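PDB 2P2W: citrate synthase from Thermotoga maritima, which probably catalyses the condensation of oxaloacetate with acetyl-CoA and water, releasing citrate and CoA, at the entry to the tricarboxylic acid cycle. Local coordinates for residues S197-V200 and G201-A205; A331-I334 and E335-D339; G157-N160 and E161-L165. One frame throughout, in Å; residues are numbered along the deposited sequence.

Contact 1: residues S197-V200 and G201-A205; sequences SCIV and GALGA
Cys198 O is gripped by two backbone amides of the next turn. Ala202 N donates to Cys198 O at 3.0 Å, while Gly201 N, 3.3 Å from the same Cys198 O, adds a weak bond bent to 121°. The main bond of Gly201 N goes to Ser197 O (3.1 Å), so this amide is shared between two carbonyls. The shortest bond of the turn runs from Leu203 N to Ile199 O at 2.8 Å, with the donor nearly on the line of the C=O; Gly204 N, by contrast, approaches Val200 O from above the carbonyl plane. The regular i to i+4 pattern marks the middle of an alpha-helix. On one flank Ile199 and Leu203 lie side by side and point the same way, the CG2 of Ile199 meeting the CD1 of Leu203 at 4.1 Å. A chi1 of -72° turns Leu203 CG beside its own backbone N, which brings it to 3.2 Å from Ile199 O. A serine in place of Leu203 would probably cost Ile199 CG2 the CD1 it rests beside and open a gap toward Leu94 and Trp329. This part of helix 195-207 is buried and reaches the second subunit: Val200 packs on Val200 of the second subunit and Ser197 on Gly204 of that subunit, and Gly204 O accepts from Ser193 OG there. Within the chain, Cys198 and Ala202 rest on helix 180-189, Val200 and Leu203 on helix 90-98, Ala202 and Leu203 on helix 317-337, and Ile199 reaches helices 90-98, 110-133 and 317-337.

Contact 2: residues A331-I334 and E335-D339; sequences AHVI and EYVSD
Tyr336 N donates to His332 O over 2.8 Å and almost straight (171°), the shortest backbone bond of this turn near the C-terminal end of helix 317-337. Val337 N binds Val333 O in the same manner at 3.0 Å, and Glu335 N binds Ala331 O. A water joins the polar side chains of His332 and Glu335. The water lies in the plane of the imidazole at its edge, 2.6 Å from His332 ND1 and 3.2 Å from Glu335 OE1, with His332 O also close by. ND1 and OE1 themselves do not touch, so their link passes through the water. Glu335 reaches it with CG anti to its backbone N (chi1 -177°) and an extended chain. Its carboxylate is further held by Ser14 OG and Ser15 N, which ties the helix to the chain near the N-terminus; His332 NE2 bonds to Glu175. The bond from Ser338 N to Ile334 O is weak, and Ser338 OG turns back to Glu335 O. Tyr336 leads away from the turn to a cation-pi contact with Lys4 of the second subunit. In the packing, Val333 CG1 and Val337 CG1 meet at 4.3 Å, while Val337 CG2, placed between its own backbone N and carbonyl carbon, lies 3.1 Å from Val333 O.

Contact 3: residues G157-N160 and E161-L165; sequences GERN and EKIRL
Asn160 meets Lys162 and Ile163 through two backbone amides. Lys162 N donates to Asn160 OD1 over a very short 2.5 Å and nearly straight (172°), closing an Asx turn. With CG anti to the backbone N (chi1 -178°) the carboxamide lies beside its own carbonyl carbon, which carries OD1 forward to the amides that follow. Glu161 N is also close to OD1, but its angle is too poor for a bond. The second bond, from Ile163 N to Asn160 O at 3.1 Å, closes a type I beta turn from Asn160 to Ile163, although the placing of Ile163 N in the model is less certain. Asn160 N is buried here and finds no partner.

In the van der Waals packing, the lysine chain bends at three torsions and folds against the carboxamide that caps its own backbone N. Lys162 CB lies 3.2 Å from Asn160 OD1 and its CD 3.4 Å from the same oxygen, and CD comes within 3.9 Å of Asn160 ND2, so the aliphatic part of Lys162 runs obliquely across the carboxamide. Ile163 reaches back along the preceding loop in an apolar contact, its CD1 lying 4.3 Å from Arg159 CG.

Outside the turn, Ile163 packs on Val148 and Tyr152 and Arg159 on Tyr153, which lays the turn against helix 147-156. Lys162 touches Tyr152 and Leu310. The guanidinium of Arg159 adds a long, weak ion pair with Glu149.

The arrangement is an Asx turn with an asparagine capping bond: a side-chain oxygen stands in for the missing carbonyl of a preceding turn and receives a backbone amide, leading into helix 163-173 just after the loop from helix 147-156.

How the contacts relate
Along the chain contact 3 comes first, then contact 1, then contact 2. Contacts 1 and 2 belong to different helices, 195-207 and 317-337, yet they meet: Cys198 CB lies 4.1 Å from Val333 CG2, and their centres are 16 Å apart. Helix 180-189 packs against both, and both touch the second subunit, so both lie where this helical subunit meets its partner. Contact 3 is a surface turn between helices 147-156 and 163-173, its centre 29 Å from that of contact 1, on the opposite side of the chain's centre, and 34 Å from that of contact 2. No other chain of the assembly touches its segments.

Contact 1: residues S197-V200 and G201-A205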
loop_
_atom_site.group_PDB
_atom_site.type_symbol
_atom_site.label_atom_id
_atom_site.label_comp_id
_atom_site.label_asym_id
_atom_site.label_seq_id
_atom_site.Cartn_x
_atom_site.Cartn_y
_atom_site.Cartn_z
ATOM N N SER A 197 -1.848 -6.756 4.151
ATOM C CA SER A 197 -1.104 -6.016 3.143
ATOM C C SER A 197 -1.986 -4.945 2.506
ATOM O O SER A 197 -1.540 -3.817 2.280
ATOM C CB SER A 197 -0.573 -6.961 2.064
ATOM O OG SER A 197 0.455 -7.791 2.574
ATOM N N CYS A 198 -3.236 -5.297 2.209
ATOM C CA CYS A 198 -4.159 -4.339 1.612
ATOM C C CYS A 198 -4.339 -3.151 2.558
ATOM O O CYS A 198 -4.270 -1.994 2.142
ATOM C CB CYS A 198 -5.523 -4.989 1.356
ATOM S SG CYS A 198 -5.480 -6.432 0.269
ATOM N N ILE A 199 -4.564 -3.448 3.835
ATOM C CA ILE A 199 -4.769 -2.411 4.842
ATOM C C ILE A 199 -3.545 -1.512 5.034
ATOM O O ILE A 199 -3.675 -0.286 5.120
ATOM C CB ILE A 199 -5.180 -3.048 6.193
ATOM C CG1 ILE A 199 -6.506 -3.798 6.011
ATOM C CG2 ILE A 199 -5.316 -1.970 7.273
ATOM C CD1 ILE A 199 -6.947 -4.619 7.225
ATOM N N VAL A 200 -2.359 -2.111 5.096
ATOM C CA VAL A 200 -1.136 -1.340 5.278
ATOM C C VAL A 200 -0.906 -0.363 4.124
ATOM O O VAL A 200 -0.387 0.735 4.326
ATOM C CB VAL A 200 0.076 -2.279 5.455
ATOM C CG1 VAL A 200 1.375 -1.494 5.403
ATOM C CG2 VAL A 200 -0.043 -2.992 6.795
ATOM N N GLY A 201 -1.295 -0.758 2.915
ATOM C CA GLY A 201 -1.151 0.134 1.778
ATOM C C GLY A 201 -2.170 1.259 1.893
ATOM O O GLY A 201 -1.861 2.425 1.632
ATOM N N ALA A 202 -3.390 0.910 2.289
ATOM C CA ALA A 202 -4.456 1.900 2.455
ATOM C C ALA A 202 -4.041 2.934 3.506
ATOM O O ALA A 202 -4.268 4.135 3.342
ATOM C CB ALA A 202 -5.750 1.210 2.876
ATOM N N LEU A 203 -3.430 2.460 4.584
ATOM C CA LEU A 203 -2.967 3.343 5.648
ATOM C C LEU A 203 -1.978 4.358 5.084
ATOM O O LEU A 203 -2.043 5.544 5.403
ATOM C CB LEU A 203 -2.297 2.526 6.760
ATOM C CG LEU A 203 -3.243 1.685 7.629
ATOM C CD1 LEU A 203 -2.443 0.711 8.483
ATOM C CD2 LEU A 203 -4.080 2.616 8.505
ATOM N N GLY A 204 -1.062 3.881 4.246
ATOM C CA GLY A 204 -0.069 4.758 3.649
ATOM C C GLY A 204 -0.702 5.870 2.833
ATOM O O GLY A 204 -0.251 7.015 2.872
ATOM N N ALA A 205 -1.751 5.531 2.090
ATOM C CA ALA A 205 -2.454 6.510 1.268
ATOM C C ALA A 205 -3.261 7.488 2.124
ATOM O O ALA A 205 -3.274 8.694 1.865
ATOM C CB ALA A 205 -3.380 5.800 0.293
#

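Contact 2: residues A331-I334 and E335-D339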
loop_
_atom_site.group_PDB
_atom_site.type_symbol
_atom_site.label_atom_id
_atom_site.label_comp_id
_atom_site.label_asym_id
_atom_site.label_seq_id
_atom_site.Cartn_x
_atom_site.Cartn_y
_atom_site.Cartn_z
ATOM N N ALA A 331 -14.490 -4.053 3.671
ATOM C CA ALA A 331 -15.752 -4.380 3.005
ATOM C C ALA A 331 -15.514 -4.398 1.491
ATOM O O ALA A 331 -15.952 -5.312 0.789
ATOM C CB ALA A 331 -16.820 -3.345 3.365
ATOM N N HIS A 332 -14.807 -3.386 0.996
ATOM C CA HIS A 332 -14.496 -3.294 -0.424
ATOM C C HIS A 332 -13.588 -4.422 -0.899
ATOM O O HIS A 332 -13.840 -5.027 -1.940
ATOM C CB HIS A 332 -13.858 -1.938 -0.738
ATOM C CG HIS A 332 -14.858 -0.866 -1.030
ATOM N ND1 HIS A 332 -15.500 -0.763 -2.244
ATOM C CD2 HIS A 332 -15.371 0.115 -0.248
ATOM C CE1 HIS A 332 -16.367 0.234 -2.199
ATOM N NE2 HIS A 332 -16.308 0.780 -0.998
ATOM N N VAL A 333 -12.529 -4.707 -0.149
ATOM C CA VAL A 333 -11.618 -5.788 -0.527
ATOM C C VAL A 333 -12.412 -7.089 -0.689
ATOM O O VAL A 333 -12.300 -7.772 -1.707
ATOM C CB VAL A 333 -10.504 -5.991 0.540
ATOM C CG1 VAL A 333 -9.733 -7.278 0.263
ATOM C CG2 VAL A 333 -9.548 -4.798 0.515
ATOM N N ILE A 334 -13.223 -7.408 0.317
ATOM C CA ILE A 334 -14.044 -8.617 0.307
ATOM C C ILE A 334 -14.952 -8.677 -0.920
ATOM O O ILE A 334 -15.010 -9.691 -1.612
ATOM C CB ILE A 334 -14.932 -8.699 1.572
ATOM C CG1 ILE A 334 -14.057 -8.892 2.814
ATOM C CG2 ILE A 334 -15.928 -9.847 1.432
ATOM C CD1 ILE A 334 -14.772 -8.631 4.115
ATOM N N GLU A 335 -15.672 -7.590 -1.174
ATOM C CA GLU A 335 -16.577 -7.516 -2.314
ATOM C C GLU A 335 -15.816 -7.676 -3.625
ATOM O O GLU A 335 -16.174 -8.501 -4.467
ATOM C CB GLU A 335 -17.316 -6.174 -2.320
ATOM C CG GLU A 335 -18.341 -6.031 -3.443
ATOM C CD GLU A 335 -18.996 -4.656 -3.463
ATOM O OE1 GLU A 335 -18.276 -3.663 -3.700
ATOM O OE2 GLU A 335 -20.228 -4.571 -3.241
ATOM N N TYR A 336 -14.757 -6.889 -3.791
ATOM C CA TYR A 336 -13.963 -6.936 -5.017
ATOM C C TYR A 336 -13.377 -8.306 -5.364
ATOM O O TYR A 336 -13.516 -8.778 -6.498
ATOM C CB TYR A 336 -12.813 -5.938 -4.945
ATOM C CG TYR A 336 -12.130 -5.735 -6.275
ATOM C CD1 TYR A 336 -12.694 -4.906 -7.248
ATOM C CD2 TYR A 336 -10.939 -6.393 -6.578
ATOM C CE1 TYR A 336 -12.089 -4.736 -8.489
ATOM C CE2 TYR A 336 -10.325 -6.233 -7.818
ATOM C CZ TYR A 336 -10.905 -5.402 -8.768
ATOM O OH TYR A 336 -10.303 -5.231 -9.991
ATOM N N VAL A 337 -12.706 -8.937 -4.406
ATOM C CA VAL A 337 -12.071 -10.220 -4.718
ATOM C C VAL A 337 -13.068 -11.380 -4.934
ATOM O O VAL A 337 -12.705 -12.460 -5.371
ATOM C CB VAL A 337 -11.096 -10.581 -3.595
ATOM C CG1 VAL A 337 -10.058 -9.476 -3.427
ATOM C CG2 VAL A 337 -11.845 -10.776 -2.291
ATOM N N SER A 338 -14.347 -11.153 -4.572
ATOM C CA SER A 338 -15.339 -12.208 -4.810
ATOM C C SER A 338 -15.487 -12.511 -6.310
ATOM O O SER A 338 -15.980 -13.546 -6.741
ATOM C CB SER A 338 -16.677 -11.756 -4.223
ATOM O OG SER A 338 -17.191 -10.670 -4.993
ATOM N N ASP A 339 -15.081 -11.512 -7.098
ATOM C CA ASP A 339 -14.934 -11.636 -8.531
ATOM C C ASP A 339 -13.727 -10.794 -8.988
ATOM O O ASP A 339 -13.858 -9.787 -9.672
ATOM C CB ASP A 339 -16.218 -11.091 -9.160
ATOM C CG ASP A 339 -16.167 -11.272 -10.664
ATOM O OD1 ASP A 339 -15.623 -12.286 -11.096
ATOM O OD2 ASP A 339 -16.704 -10.429 -11.375
HETATM O O HOH W 1 -15.216 -2.766 -3.820
#

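Contact 3: residues G157-N160 and E161-L165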
loop_
_atom_site.group_PDB
_atom_site.type_symbol
_atom_site.label_atom_id
_atom_site.label_comp_id
_atom_site.label_asym_id
_atom_site.label_seq_id
_atom_site.Cartn_x
_atom_site.Cartn_y
_atom_site.Cartn_z
ATOM N N GLY A 157 -8.457 6.283 30.695
ATOM C CA GLY A 157 -8.870 5.666 31.945
ATOM C C GLY A 157 -10.130 6.252 32.559
ATOM O O GLY A 157 -10.321 6.195 33.774
ATOM N N GLU A 158 -10.998 6.815 31.726
ATOM C CA GLU A 158 -12.243 7.401 32.210
ATOM C C GLU A 158 -13.321 7.375 31.130
ATOM O O GLU A 158 -13.024 7.198 29.946
ATOM C CB GLU A 158 -11.999 8.841 32.676
ATOM C CG GLU A 158 -11.386 9.737 31.619
ATOM C CD GLU A 158 -10.890 11.058 32.183
ATOM O OE1 GLU A 158 -11.005 11.265 33.410
ATOM O OE2 GLU A 158 -10.381 11.887 31.398
ATOM N N ARG A 159 -14.574 7.534 31.546
ATOM C CA ARG A 159 -15.692 7.543 30.614
ATOM C C ARG A 159 -16.411 8.878 30.659
ATOM O O ARG A 159 -16.663 9.427 31.732
ATOM C CB ARG A 159 -16.661 6.403 30.922
ATOM C CG ARG A 159 -16.206 5.076 30.340
ATOM C CD ARG A 159 -17.367 4.122 30.163
ATOM N NE ARG A 159 -17.770 3.491 31.414
ATOM C CZ ARG A 159 -18.867 2.753 31.543
ATOM N NH1 ARG A 159 -19.664 2.566 30.499
ATOM N NH2 ARG A 159 -19.162 2.193 32.707
ATOM N N ASN A 160 -16.745 9.391 29.481
ATOM C CA ASN A 160 -17.392 10.688 29.360
ATOM C C ASN A 160 -18.456 10.695 28.263
ATOM O O ASN A 160 -18.392 9.911 27.319
ATOM C CB ASN A 160 -16.318 11.742 29.065
ATOM C CG ASN A 160 -16.878 13.136 28.961
ATOM O OD1 ASN A 160 -17.701 13.422 28.097
ATOM N ND2 ASN A 160 -16.435 14.019 29.850
ATOM N N GLU A 161 -19.428 11.590 28.400
ATOM C CA GLU A 161 -20.514 11.726 27.433
ATOM C C GLU A 161 -20.001 12.092 26.039
ATOM O O GLU A 161 -20.655 11.811 25.034
ATOM C CB GLU A 161 -21.496 12.797 27.912
ATOM C CG GLU A 161 -22.668 13.042 26.977
ATOM C CD GLU A 161 -23.434 14.303 27.326
ATOM O OE1 GLU A 161 -22.792 15.294 27.743
ATOM O OE2 GLU A 161 -24.675 14.305 27.182
ATOM N N LYS A 162 -18.832 12.723 25.990
ATOM C CA LYS A 162 -18.221 13.131 24.728
ATOM C C LYS A 162 -18.016 11.934 23.804
ATOM O O LYS A 162 -17.841 12.088 22.592
ATOM C CB LYS A 162 -16.879 13.815 25.000
ATOM C CG LYS A 162 -17.007 15.301 25.322
ATOM C CD LYS A 162 -15.986 15.755 26.362
ATOM C CE LYS A 162 -14.653 15.039 26.216
ATOM N NZ LYS A 162 -13.514 15.928 26.595
ATOM N N ILE A 163 -18.036 10.742 24.389
ATOM C CA ILE A 163 -17.862 9.508 23.637
ATOM C C ILE A 163 -18.852 9.409 22.476
ATOM O O ILE A 163 -18.502 8.953 21.387
ATOM C CB ILE A 163 -18.020 8.281 24.571
ATOM C CG1 ILE A 163 -16.824 8.215 25.529
ATOM C CG2 ILE A 163 -18.135 7.000 23.755
ATOM C CD1 ILE A 163 -16.952 7.159 26.623
ATOM N N ARG A 164 -20.085 9.847 22.709
ATOM C CA ARG A 164 -21.136 9.829 21.694
ATOM C C ARG A 164 -20.735 10.608 20.435
ATOM O O ARG A 164 -21.041 10.227 19.313
ATOM C CB ARG A 164 -22.400 10.439 22.302
ATOM C CG ARG A 164 -22.976 9.581 23.428
ATOM C CD ARG A 164 -24.369 10.057 23.856
ATOM N NE ARG A 164 -24.823 9.325 25.042
ATOM C CZ ARG A 164 -25.512 8.188 24.839
ATOM N NH1 ARG A 164 -25.750 7.766 23.609
ATOM N NH2 ARG A 164 -25.953 7.486 25.887
ATOM N N LEU A 165 -20.059 11.735 20.642
ATOM C CA LEU A 165 -19.636 12.583 19.533
ATOM C C LEU A 165 -18.564 11.856 18.718
ATOM O O LEU A 165 -18.578 11.885 17.485
ATOM C CB LEU A 165 -19.094 13.914 20.066
ATOM C CG LEU A 165 -20.002 14.647 21.066
ATOM C CD1 LEU A 165 -19.375 15.989 21.432
ATOM C CD2 LEU A 165 -21.394 14.837 20.473
#